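Local coordinates for protein 2-dehydropantoate 2-reductase, putative (Enterococcus faecalis, PDB 2EW2) that probably catalyses the NADPH-dependent reduction of 2-dehydropantoate (ketopantoate) to (R)-pantoate, a step in pantothenate biosynthesis, at residues G19-Q24 and V56-L60; H38-R43 and I62-E67; I68-Q74 and A93-T99. All coordinates share one frame; numbering follows the deposited sequence.

All three contacts belong to the N-terminal, Rossmann-type half of the chain, and each is partly buried, mixing buried and exposed residues. Contacts 1 and 2 adjoin along the chain segment 56-67: strand 54-58 of the small sheet packs on helix 13-24, whereas strand 62-63, an outermost strand of the large sheet, takes helix 36-45. They meet where Leu-60 O touches Ile-42 CG2. Contact 2 meets contact 3 through Phe-63 on Ile-68 and Pro-65 on Ala-93. Contact 1 is apolar with one water bridge; contact 2 adds an arginine gripping a carbonyl and a carboxylate; contact 3, the largest, packs Ile-68 of an irregular loop on Pro-96 and Met-97 near the end of helix 84-94, with three waters.

Contact 1 (G19-Q24 and V56-L60); sequences GIMLHQ and VVANL
Helix 19-24 runs nearly at right angles to strand 56-58, 82° between their directions and 9.2 Å between axes, with the CA atoms of Ile-20 and Ala-58 nearest across the gap. No direct hydrogen bond joins the two segments. Ile-20 presents its CG2 branch to Val-56, whose CG1 lies 3.9 Å from that CG2. Val-56 CG1, set anti to its own nitrogen (chi1 167°), also receives Gln-24: the extended glutamine chain comes from the opposite direction and lays NE2 3.5 Å from this methyl. His-23 covers the other end. With CG swung anti to the backbone N (chi1 173°), its ring reaches across to Leu-60, and the two side chains run antiparallel. Leu-60 CD2 approaches His-23 ND1 obliquely at 3.3 Å, while Ala-58 CB sits 3.9 Å from His-23 CD2. Leu-60 CD1 lies under the helix backbone, 4.0 Å from Gly-19 O, where the glycine brings no side chain between them. Water 1 links NE2 of the partly exposed His-23 (3.2 Å) to the backbone N of Asn-59, the centre of an inverse gamma turn just after the strand. Leu-60 also touches Val-29 and Leu-31 of strand 28-32. Ile-20 continues onto Leu-47 and Ala-49 of strand 47-51 and Leu-22 packs on Val-29, so helix 13-24, whose first turn carries the last glycine of a probable Rossmann-type GxGxxG motif, meets both sheets.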
loop_
_atom_site.group_PDB
_atom_site.type_symbol
_atom_site.label_atom_id
_atom_site.label_comp_id
_atom_site.label_asym_id
_atom_site.label_seq_id
_atom_site.Cartn_x
_atom_site.Cartn_y
_atom_site.Cartn_z
ATOM N N GLY B 19 12.573 -17.641 -36.247
ATOM C CA GLY B 19 12.203 -17.558 -37.655
ATOM C C GLY B 19 13.158 -18.272 -38.603
ATOM O O GLY B 19 12.735 -19.081 -39.436
ATOM N N ILE B 20 14.441 -17.945 -38.494
ATOM C CA ILE B 20 15.491 -18.581 -39.293
ATOM C C ILE B 20 15.507 -20.107 -39.141
ATOM O O ILE B 20 15.536 -20.831 -40.132
ATOM C CB ILE B 20 16.899 -18.025 -38.938
ATOM C CG1 ILE B 20 17.036 -16.595 -39.463
ATOM C CG2 ILE B 20 17.999 -18.910 -39.574
ATOM C CD1 ILE B 20 18.220 -15.811 -38.911
HETATM N N MSE B 21 15.511 -20.566 -37.893
HETATM C CA MSE B 21 15.625 -21.977 -37.570
HETATM C C MSE B 21 14.397 -22.770 -38.025
HETATM O O MSE B 21 14.532 -23.868 -38.554
HETATM C CB MSE B 21 15.890 -22.153 -36.074
HETATM C CG MSE B 21 17.220 -21.539 -35.615
HETATM SE SE MSE B 21 17.612 -21.892 -33.722
HETATM C CE MSE B 21 17.984 -23.776 -33.819
ATOM N N LEU B 22 13.203 -22.202 -37.831
ATOM C CA LEU B 22 11.973 -22.830 -38.322
ATOM C C LEU B 22 11.895 -22.827 -39.854
ATOM O O LEU B 22 11.310 -23.732 -40.453
ATOM C CB LEU B 22 10.739 -22.156 -37.707
ATOM C CG LEU B 22 10.499 -22.463 -36.223
ATOM C CD1 LEU B 22 9.513 -21.451 -35.615
ATOM C CD2 LEU B 22 10.011 -23.917 -36.028
ATOM N N HIS B 23 12.488 -21.810 -40.472
ATOM C CA HIS B 23 12.594 -21.726 -41.920
ATOM C C HIS B 23 13.531 -22.823 -42.433
ATOM O O HIS B 23 13.233 -23.495 -43.424
ATOM C CB HIS B 23 13.079 -20.335 -42.349
ATOM C CG HIS B 23 13.372 -20.220 -43.817
ATOM N ND1 HIS B 23 12.378 -20.151 -44.775
ATOM C CD2 HIS B 23 14.547 -20.146 -44.489
ATOM C CE1 HIS B 23 12.931 -20.043 -45.971
ATOM N NE2 HIS B 23 14.244 -20.042 -45.824
ATOM N N GLN B 24 14.643 -23.021 -41.735
ATOM C CA GLN B 24 15.606 -24.051 -42.114
ATOM C C GLN B 24 14.999 -25.430 -41.954
ATOM O O GLN B 24 15.319 -26.335 -42.713
ATOM C CB GLN B 24 16.888 -23.931 -41.301
ATOM C CG GLN B 24 17.721 -22.702 -41.647
ATOM C CD GLN B 24 18.983 -22.612 -40.811
ATOM O OE1 GLN B 24 18.984 -22.950 -39.620
ATOM N NE2 GLN B 24 20.073 -22.146 -41.431
ATOM N N VAL B 56 24.138 -16.899 -42.445
ATOM C CA VAL B 56 22.928 -17.524 -42.941
ATOM C C VAL B 56 21.993 -16.391 -43.361
ATOM O O VAL B 56 21.831 -15.411 -42.621
ATOM C CB VAL B 56 22.270 -18.381 -41.835
ATOM C CG1 VAL B 56 20.847 -18.785 -42.206
ATOM C CG2 VAL B 56 23.117 -19.616 -41.551
ATOM N N VAL B 57 21.409 -16.507 -44.553
ATOM C CA VAL B 57 20.429 -15.525 -45.036
ATOM C C VAL B 57 19.098 -16.241 -45.265
ATOM O O VAL B 57 19.067 -17.338 -45.817
ATOM C CB VAL B 57 20.899 -14.795 -46.325
ATOM C CG1 VAL B 57 19.881 -13.766 -46.777
ATOM C CG2 VAL B 57 22.272 -14.120 -46.119
ATOM N N ALA B 58 18.002 -15.633 -44.816
ATOM C CA ALA B 58 16.676 -16.226 -44.979
ATOM C C ALA B 58 15.770 -15.183 -45.592
ATOM O O ALA B 58 15.546 -14.131 -45.001
ATOM C CB ALA B 58 16.129 -16.704 -43.640
ATOM N N ASN B 59 15.280 -15.451 -46.794
ATOM C CA ASN B 59 14.396 -14.506 -47.451
ATOM C C ASN B 59 12.970 -14.738 -46.976
ATOM O O ASN B 59 12.233 -15.521 -47.550
ATOM C CB ASN B 59 14.512 -14.602 -48.970
ATOM C CG ASN B 59 15.931 -14.396 -49.452
ATOM O OD1 ASN B 59 16.332 -13.273 -49.781
ATOM N ND2 ASN B 59 16.717 -15.477 -49.474
ATOM N N LEU B 60 12.606 -14.072 -45.889
ATOM C CA LEU B 60 11.315 -14.301 -45.260
ATOM C C LEU B 60 10.425 -13.121 -45.544
ATOM O O LEU B 60 10.904 -11.982 -45.589
ATOM C CB LEU B 60 11.465 -14.515 -43.743
ATOM C CG LEU B 60 12.241 -15.772 -43.308
ATOM C CD1 LEU B 60 12.445 -15.856 -41.795
ATOM C CD2 LEU B 60 11.584 -17.052 -43.826
HETATM O O HOH W 1 15.766 -18.240 -48.016
#

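Contact 2 (H38-R43 and I62-E67); sequences HIEAIR and IFSPEE
In this Rossmann-type domain, helix 36-45 covers strand 62-63, an outermost strand of the large sheet, and Ile-62 is the residue that fills the interface. Its CD1 meets Ile-42 CD1 at 3.5 Å, the two side chains lying crosswise. Ile-62 holds CG1 anti to its nitrogen (chi1 -174°), which turns CG2 between N and the carbonyl carbon and against the helix, 3.8 Å from Ile-42 CG2. Ile-39 crosses Ile-62 at a slant and carries on beyond it, its CD1 reaching Ser-64 CB at 3.6 Å. At the exposed side Arg-43, extended from CG to NE, lies over Ile-62 CG2, which brings its guanidinium to the strand. Arg-43 NH2 donates to Ile-62 O at 2.6 Å, in the carbonyl plane, with an N-H...O angle of 143° and the oxygen tilted from the guanidinium plane; NE adds a weak bond to the same oxygen. Arg-43 NH2 also forms a salt bridge with Glu-67 OE2 at 3.0 Å, met on the syn side, although guanidinium and carboxylate planes are turned 42° apart. The anti side of Glu-67 OE2 takes the backbone N of Ser-64 at 3.1 Å, so this one oxygen ties the 3-10 turn both to Ser-64, the residue before it, and to the helix. Ile-39 CG2 lies over the centre of one guanidinium face, and water 2 bridges Arg-43 NE with Ile-62 N. Ile-42 and Ile-62 both touch Leu-31 of strand 28-32, Phe-63 pairs by backbone bonds with Leu-31 and Asp-33, and Pro-65 packs on Met-90 and Ala-93 of helix 84-94.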
loop_
_atom_site.group_PDB
_atom_site.type_symbol
_atom_site.label_atom_id
_atom_site.label_comp_id
_atom_site.label_asym_id
_atom_site.label_seq_id
_atom_site.Cartn_x
_atom_site.Cartn_y
_atom_site.Cartn_z
ATOM N N HIS B 38 14.012 -2.329 -39.890
ATOM C CA HIS B 38 14.131 -3.788 -39.826
ATOM C C HIS B 38 13.348 -4.414 -40.987
ATOM O O HIS B 38 13.844 -5.296 -41.683
ATOM C CB HIS B 38 13.586 -4.240 -38.463
ATOM C CG HIS B 38 13.931 -5.646 -38.070
ATOM N ND1 HIS B 38 15.219 -6.143 -38.087
ATOM C CD2 HIS B 38 13.151 -6.646 -37.585
ATOM C CE1 HIS B 38 15.209 -7.397 -37.665
ATOM N NE2 HIS B 38 13.969 -7.723 -37.344
ATOM N N ILE B 39 12.131 -3.926 -41.212
ATOM C CA ILE B 39 11.308 -4.385 -42.332
ATOM C C ILE B 39 12.002 -4.106 -43.677
ATOM O O ILE B 39 12.049 -4.973 -44.546
ATOM C CB ILE B 39 9.900 -3.731 -42.302
ATOM C CG1 ILE B 39 9.142 -4.160 -41.042
ATOM C CG2 ILE B 39 9.110 -4.063 -43.576
ATOM C CD1 ILE B 39 7.840 -3.404 -40.830
ATOM N N GLU B 40 12.551 -2.900 -43.818
ATOM C CA GLU B 40 13.227 -2.467 -45.052
ATOM C C GLU B 40 14.471 -3.294 -45.360
ATOM O O GLU B 40 14.669 -3.698 -46.509
ATOM C CB GLU B 40 13.576 -0.970 -44.999
ATOM C CG GLU B 40 12.347 -0.057 -44.899
ATOM C CD GLU B 40 12.670 1.402 -44.526
ATOM O OE1 GLU B 40 13.862 1.800 -44.590
ATOM O OE2 GLU B 40 11.718 2.162 -44.184
ATOM N N ALA B 41 15.302 -3.539 -44.342
ATOM C CA ALA B 41 16.527 -4.322 -44.495
ATOM C C ALA B 41 16.203 -5.763 -44.882
ATOM O O ALA B 41 16.805 -6.322 -45.805
ATOM C CB ALA B 41 17.354 -4.289 -43.198
ATOM N N ILE B 42 15.232 -6.354 -44.189
ATOM C CA ILE B 42 14.837 -7.739 -44.472
ATOM C C ILE B 42 14.249 -7.893 -45.895
ATOM O O ILE B 42 14.557 -8.856 -46.579
ATOM C CB ILE B 42 13.900 -8.324 -43.362
ATOM C CG1 ILE B 42 14.693 -8.483 -42.061
ATOM C CG2 ILE B 42 13.307 -9.656 -43.798
ATOM C CD1 ILE B 42 13.854 -8.763 -40.838
ATOM N N ARG B 43 13.439 -6.933 -46.330
ATOM C CA ARG B 43 12.874 -6.935 -47.688
ATOM C C ARG B 43 13.919 -6.776 -48.791
ATOM O O ARG B 43 13.783 -7.377 -49.860
ATOM C CB ARG B 43 11.788 -5.863 -47.834
ATOM C CG ARG B 43 10.472 -6.317 -47.244
ATOM C CD ARG B 43 9.392 -5.284 -47.370
ATOM N NE ARG B 43 8.178 -5.755 -46.722
ATOM C CZ ARG B 43 7.162 -4.972 -46.382
ATOM N NH1 ARG B 43 7.209 -3.670 -46.640
ATOM N NH2 ARG B 43 6.099 -5.492 -45.777
ATOM N N ILE B 62 7.899 -10.272 -44.525
ATOM C CA ILE B 62 7.796 -9.472 -43.302
ATOM C C ILE B 62 6.797 -8.348 -43.513
ATOM O O ILE B 62 6.749 -7.724 -44.582
ATOM C CB ILE B 62 9.193 -8.958 -42.805
ATOM C CG1 ILE B 62 9.071 -8.240 -41.453
ATOM C CG2 ILE B 62 9.875 -8.067 -43.855
ATOM C CD1 ILE B 62 10.411 -8.066 -40.696
ATOM N N PHE B 63 5.969 -8.116 -42.505
ATOM C CA PHE B 63 4.938 -7.100 -42.587
ATOM C C PHE B 63 4.914 -6.299 -41.298
ATOM O O PHE B 63 5.286 -6.810 -40.255
ATOM C CB PHE B 63 3.571 -7.776 -42.792
ATOM C CG PHE B 63 3.495 -8.654 -44.028
ATOM C CD1 PHE B 63 3.669 -10.014 -43.931
ATOM C CD2 PHE B 63 3.247 -8.094 -45.281
ATOM C CE1 PHE B 63 3.585 -10.845 -45.062
ATOM C CE2 PHE B 63 3.176 -8.904 -46.428
ATOM C CZ PHE B 63 3.349 -10.286 -46.316
ATOM N N SER B 64 4.497 -5.041 -41.369
ATOM C CA SER B 64 4.177 -4.295 -40.159
ATOM C C SER B 64 2.760 -4.689 -39.750
ATOM O O SER B 64 1.980 -5.146 -40.594
ATOM C CB SER B 64 4.287 -2.784 -40.384
ATOM O OG SER B 64 3.218 -2.301 -41.183
ATOM N N PRO B 65 2.420 -4.550 -38.453
ATOM C CA PRO B 65 1.064 -4.907 -38.031
ATOM C C PRO B 65 -0.042 -4.162 -38.809
ATOM O O PRO B 65 -1.059 -4.761 -39.156
ATOM C CB PRO B 65 1.051 -4.523 -36.545
ATOM C CG PRO B 65 2.484 -4.595 -36.135
ATOM C CD PRO B 65 3.240 -4.086 -37.316
ATOM N N GLU B 66 0.176 -2.890 -39.117
ATOM C CA GLU B 66 -0.862 -2.089 -39.770
ATOM C C GLU B 66 -1.150 -2.503 -41.219
ATOM O O GLU B 66 -2.218 -2.195 -41.743
ATOM C CB GLU B 66 -0.565 -0.578 -39.664
ATOM C CG GLU B 66 0.790 -0.132 -40.211
ATOM C CD GLU B 66 1.881 -0.017 -39.139
ATOM O OE1 GLU B 66 2.736 0.895 -39.280
ATOM O OE2 GLU B 66 1.896 -0.817 -38.161
ATOM N N GLU B 67 -0.200 -3.204 -41.843
ATOM C CA GLU B 67 -0.322 -3.707 -43.217
ATOM C C GLU B 67 -1.167 -4.972 -43.344
ATOM O O GLU B 67 -1.622 -5.316 -44.436
ATOM C CB GLU B 67 1.058 -4.054 -43.762
ATOM C CG GLU B 67 1.818 -2.894 -44.317
ATOM C CD GLU B 67 3.169 -3.315 -44.873
ATOM O OE1 GLU B 67 3.534 -2.806 -45.964
ATOM O OE2 GLU B 67 3.863 -4.137 -44.227
HETATM O O HOH W 2 7.861 -8.930 -47.333
#

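Contact 3 (I68-Q74 and A93-T99); sequences IDHQNEQ and AIQPMIT
Ile-68 and Pro-96 are central to this contact, in which the loop leading to strand 77-80 of the Rossmann-type sheet packs against the 3-10 turn 95-97 near the end of helix 84-94. Ile-68 CG2, anti to its nitrogen, points between Pro-96 CG at 4.0 Å and the CG of Met-97, a selenomethionine; on the other branch, Ile-68 CD1 lies 3.9 Å from Met-97 SE, the two side chains crossing at about a right angle. Pro-96 wedges under the Asp-69 and His-70 backbone and makes a CH-pi contact: its CB stands 3.7 Å from the His-70 ring centroid, 22° off the ring normal and shifted toward the rim. Met-97, bent at chi3 (83°), curls its CB, CG and CE around Glu-73 O, a carbonyl oxygen buried here with no hydrogen-bond partner in the model. Farther along, Thr-99 CG2 lies against the amide of Gln-74, 3.4 Å from its CD, while Thr-99 OG1 bonds to Lys-101 N.

A second shell shapes the loop. Asp-69 to Asn-72 form a type I turn, closed by the bond from Asn-72 N to Asp-69 O and reinforced by an Asx turn in which Asp-69 OD1 accepts Gln-71 N from above the carboxylate plane. Ile-68 and Asn-72 also touch Phe-63 of strand 62-63, and Met-97 touches Ile-32 of strand 28-32.

No direct hydrogen bond crosses between the segments, though Gln-74 CA makes a CA-H...O contact of 3.4 Å with Met-97 O, and waters lie between several polar atoms. Water 3 sits between Ile-68 O and Ala-93 O, and water 4 between Asn-72 O and Pro-96 O. Water 5 accepts from Gln-74 NE2 at 2.7 Å and donates to Pro-96 O and Ile-98 O.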
loop_
_atom_site.group_PDB
_atom_site.type_symbol
_atom_site.label_atom_id
_atom_site.label_comp_id
_atom_site.label_asym_id
_atom_site.label_seq_id
_atom_site.Cartn_x
_atom_site.Cartn_y
_atom_site.Cartn_z
ATOM N N ILE B 68 -1.340 -5.687 -42.239
ATOM C CA ILE B 68 -1.980 -6.998 -42.267
ATOM C C ILE B 68 -3.471 -6.884 -42.594
ATOM O O ILE B 68 -4.188 -6.087 -42.000
ATOM C CB ILE B 68 -1.760 -7.766 -40.926
ATOM C CG1 ILE B 68 -0.260 -7.951 -40.639
ATOM C CG2 ILE B 68 -2.509 -9.106 -40.910
ATOM C CD1 ILE B 68 0.464 -8.899 -41.614
ATOM N N ASP B 69 -3.931 -7.681 -43.545
ATOM C CA ASP B 69 -5.348 -7.740 -43.853
ATOM C C ASP B 69 -5.745 -9.136 -44.299
ATOM O O ASP B 69 -4.929 -10.072 -44.242
ATOM C CB ASP B 69 -5.748 -6.676 -44.898
ATOM C CG ASP B 69 -5.009 -6.828 -46.224
ATOM O OD1 ASP B 69 -4.639 -7.956 -46.626
ATOM O OD2 ASP B 69 -4.818 -5.789 -46.882
ATOM N N HIS B 70 -6.986 -9.281 -44.755
ATOM C CA HIS B 70 -7.499 -10.595 -45.112
ATOM C C HIS B 70 -6.939 -11.161 -46.418
ATOM O O HIS B 70 -7.276 -12.275 -46.816
ATOM C CB HIS B 70 -9.034 -10.644 -45.017
ATOM C CG HIS B 70 -9.525 -10.909 -43.630
ATOM N ND1 HIS B 70 -9.565 -9.933 -42.659
ATOM C CD2 HIS B 70 -9.939 -12.053 -43.034
ATOM C CE1 HIS B 70 -10.015 -10.457 -41.531
ATOM N NE2 HIS B 70 -10.242 -11.744 -41.729
ATOM N N GLN B 71 -6.020 -10.432 -47.042
ATOM C CA GLN B 71 -5.244 -11.016 -48.136
ATOM C C GLN B 71 -3.963 -11.697 -47.648
ATOM O O GLN B 71 -3.287 -12.382 -48.414
ATOM C CB GLN B 71 -4.968 -9.977 -49.219
ATOM C CG GLN B 71 -6.284 -9.506 -49.872
ATOM C CD GLN B 71 -6.066 -8.791 -51.173
ATOM O OE1 GLN B 71 -5.021 -8.935 -51.808
ATOM N NE2 GLN B 71 -7.058 -8.012 -51.592
ATOM N N ASN B 72 -3.643 -11.515 -46.364
ATOM C CA ASN B 72 -2.541 -12.250 -45.755
ATOM C C ASN B 72 -2.886 -13.706 -45.496
ATOM O O ASN B 72 -4.054 -14.058 -45.380
ATOM C CB ASN B 72 -2.073 -11.567 -44.473
ATOM C CG ASN B 72 -1.224 -10.356 -44.752
ATOM O OD1 ASN B 72 -0.030 -10.475 -45.046
ATOM N ND2 ASN B 72 -1.829 -9.184 -44.686
ATOM N N GLU B 73 -1.854 -14.541 -45.413
ATOM C CA GLU B 73 -2.014 -15.971 -45.184
ATOM C C GLU B 73 -2.581 -16.211 -43.798
ATOM O O GLU B 73 -2.264 -15.479 -42.867
ATOM C CB GLU B 73 -0.657 -16.683 -45.276
ATOM C CG GLU B 73 -0.034 -16.683 -46.668
ATOM C CD GLU B 73 -0.331 -17.960 -47.432
ATOM O OE1 GLU B 73 0.250 -19.022 -47.084
ATOM O OE2 GLU B 73 -1.141 -17.905 -48.385
ATOM N N GLN B 74 -3.425 -17.235 -43.671
ATOM C CA GLN B 74 -3.911 -17.686 -42.364
ATOM C C GLN B 74 -2.948 -18.752 -41.878
ATOM O O GLN B 74 -2.526 -19.613 -42.656
ATOM C CB GLN B 74 -5.329 -18.249 -42.492
ATOM C CG GLN B 74 -6.348 -17.227 -43.000
ATOM C CD GLN B 74 -7.755 -17.802 -43.126
ATOM O OE1 GLN B 74 -7.945 -18.915 -43.639
ATOM N NE2 GLN B 74 -8.751 -17.044 -42.645
ATOM N N ALA B 93 -4.120 -6.307 -34.621
ATOM C CA ALA B 93 -3.689 -6.108 -36.006
ATOM C C ALA B 93 -3.527 -7.393 -36.821
ATOM O O ALA B 93 -3.755 -7.392 -38.039
ATOM C CB ALA B 93 -2.384 -5.303 -36.035
ATOM N N ILE B 94 -3.110 -8.485 -36.172
ATOM C CA ILE B 94 -2.852 -9.722 -36.920
ATOM C C ILE B 94 -4.017 -10.706 -36.938
ATOM O O ILE B 94 -3.921 -11.750 -37.559
ATOM C CB ILE B 94 -1.518 -10.399 -36.518
ATOM C CG1 ILE B 94 -1.576 -10.940 -35.088
ATOM C CG2 ILE B 94 -0.377 -9.404 -36.663
ATOM C CD1 ILE B 94 -0.245 -11.678 -34.691
ATOM N N GLN B 95 -5.130 -10.338 -36.297
ATOM C CA GLN B 95 -6.396 -11.072 -36.420
ATOM C C GLN B 95 -6.729 -11.649 -37.802
ATOM O O GLN B 95 -7.177 -12.788 -37.868
ATOM C CB GLN B 95 -7.576 -10.219 -35.965
ATOM C CG GLN B 95 -7.773 -10.250 -34.479
ATOM C CD GLN B 95 -9.059 -9.577 -34.073
ATOM O OE1 GLN B 95 -9.984 -10.239 -33.616
ATOM N NE2 GLN B 95 -9.123 -8.256 -34.239
ATOM N N PRO B 96 -6.537 -10.876 -38.898
ATOM C CA PRO B 96 -6.819 -11.495 -40.210
ATOM C C PRO B 96 -6.067 -12.813 -40.487
ATOM O O PRO B 96 -6.483 -13.588 -41.355
ATOM C CB PRO B 96 -6.398 -10.409 -41.219
ATOM C CG PRO B 96 -6.511 -9.127 -40.456
ATOM C CD PRO B 96 -6.121 -9.470 -39.041
HETATM N N MSE B 97 -4.999 -13.086 -39.734
HETATM C CA MSE B 97 -4.215 -14.301 -39.959
HETATM C C MSE B 97 -4.648 -15.444 -39.059
HETATM O O MSE B 97 -4.125 -16.553 -39.164
HETATM C CB MSE B 97 -2.713 -14.026 -39.786
HETATM C CG MSE B 97 -2.209 -12.954 -40.725
HETATM SE SE MSE B 97 -0.305 -12.571 -40.396
HETATM C CE MSE B 97 0.496 -14.026 -41.447
ATOM N N ILE B 98 -5.618 -15.163 -38.195
ATOM C CA ILE B 98 -6.092 -16.122 -37.211
ATOM C C ILE B 98 -7.400 -16.769 -37.681
ATOM O O ILE B 98 -8.307 -16.075 -38.136
ATOM C CB ILE B 98 -6.321 -15.439 -35.817
ATOM C CG1 ILE B 98 -5.012 -14.832 -35.299
ATOM C CG2 ILE B 98 -6.902 -16.431 -34.793
ATOM C CD1 ILE B 98 -5.181 -13.868 -34.096
ATOM N N THR B 99 -7.472 -18.092 -37.589
ATOM C CA THR B 99 -8.742 -18.816 -37.710
ATOM C C THR B 99 -9.014 -19.526 -36.388
ATOM O O THR B 99 -8.194 -19.454 -35.447
ATOM C CB THR B 99 -8.716 -19.879 -38.836
ATOM O OG1 THR B 99 -7.964 -21.031 -38.418
ATOM C CG2 THR B 99 -8.125 -19.321 -40.123
HETATM O O HOH W 3 -4.438 -5.380 -39.502
HETATM O O HOH W 4 -6.388 -13.718 -43.979
HETATM O O HOH W 5 -8.646 -15.199 -40.690
#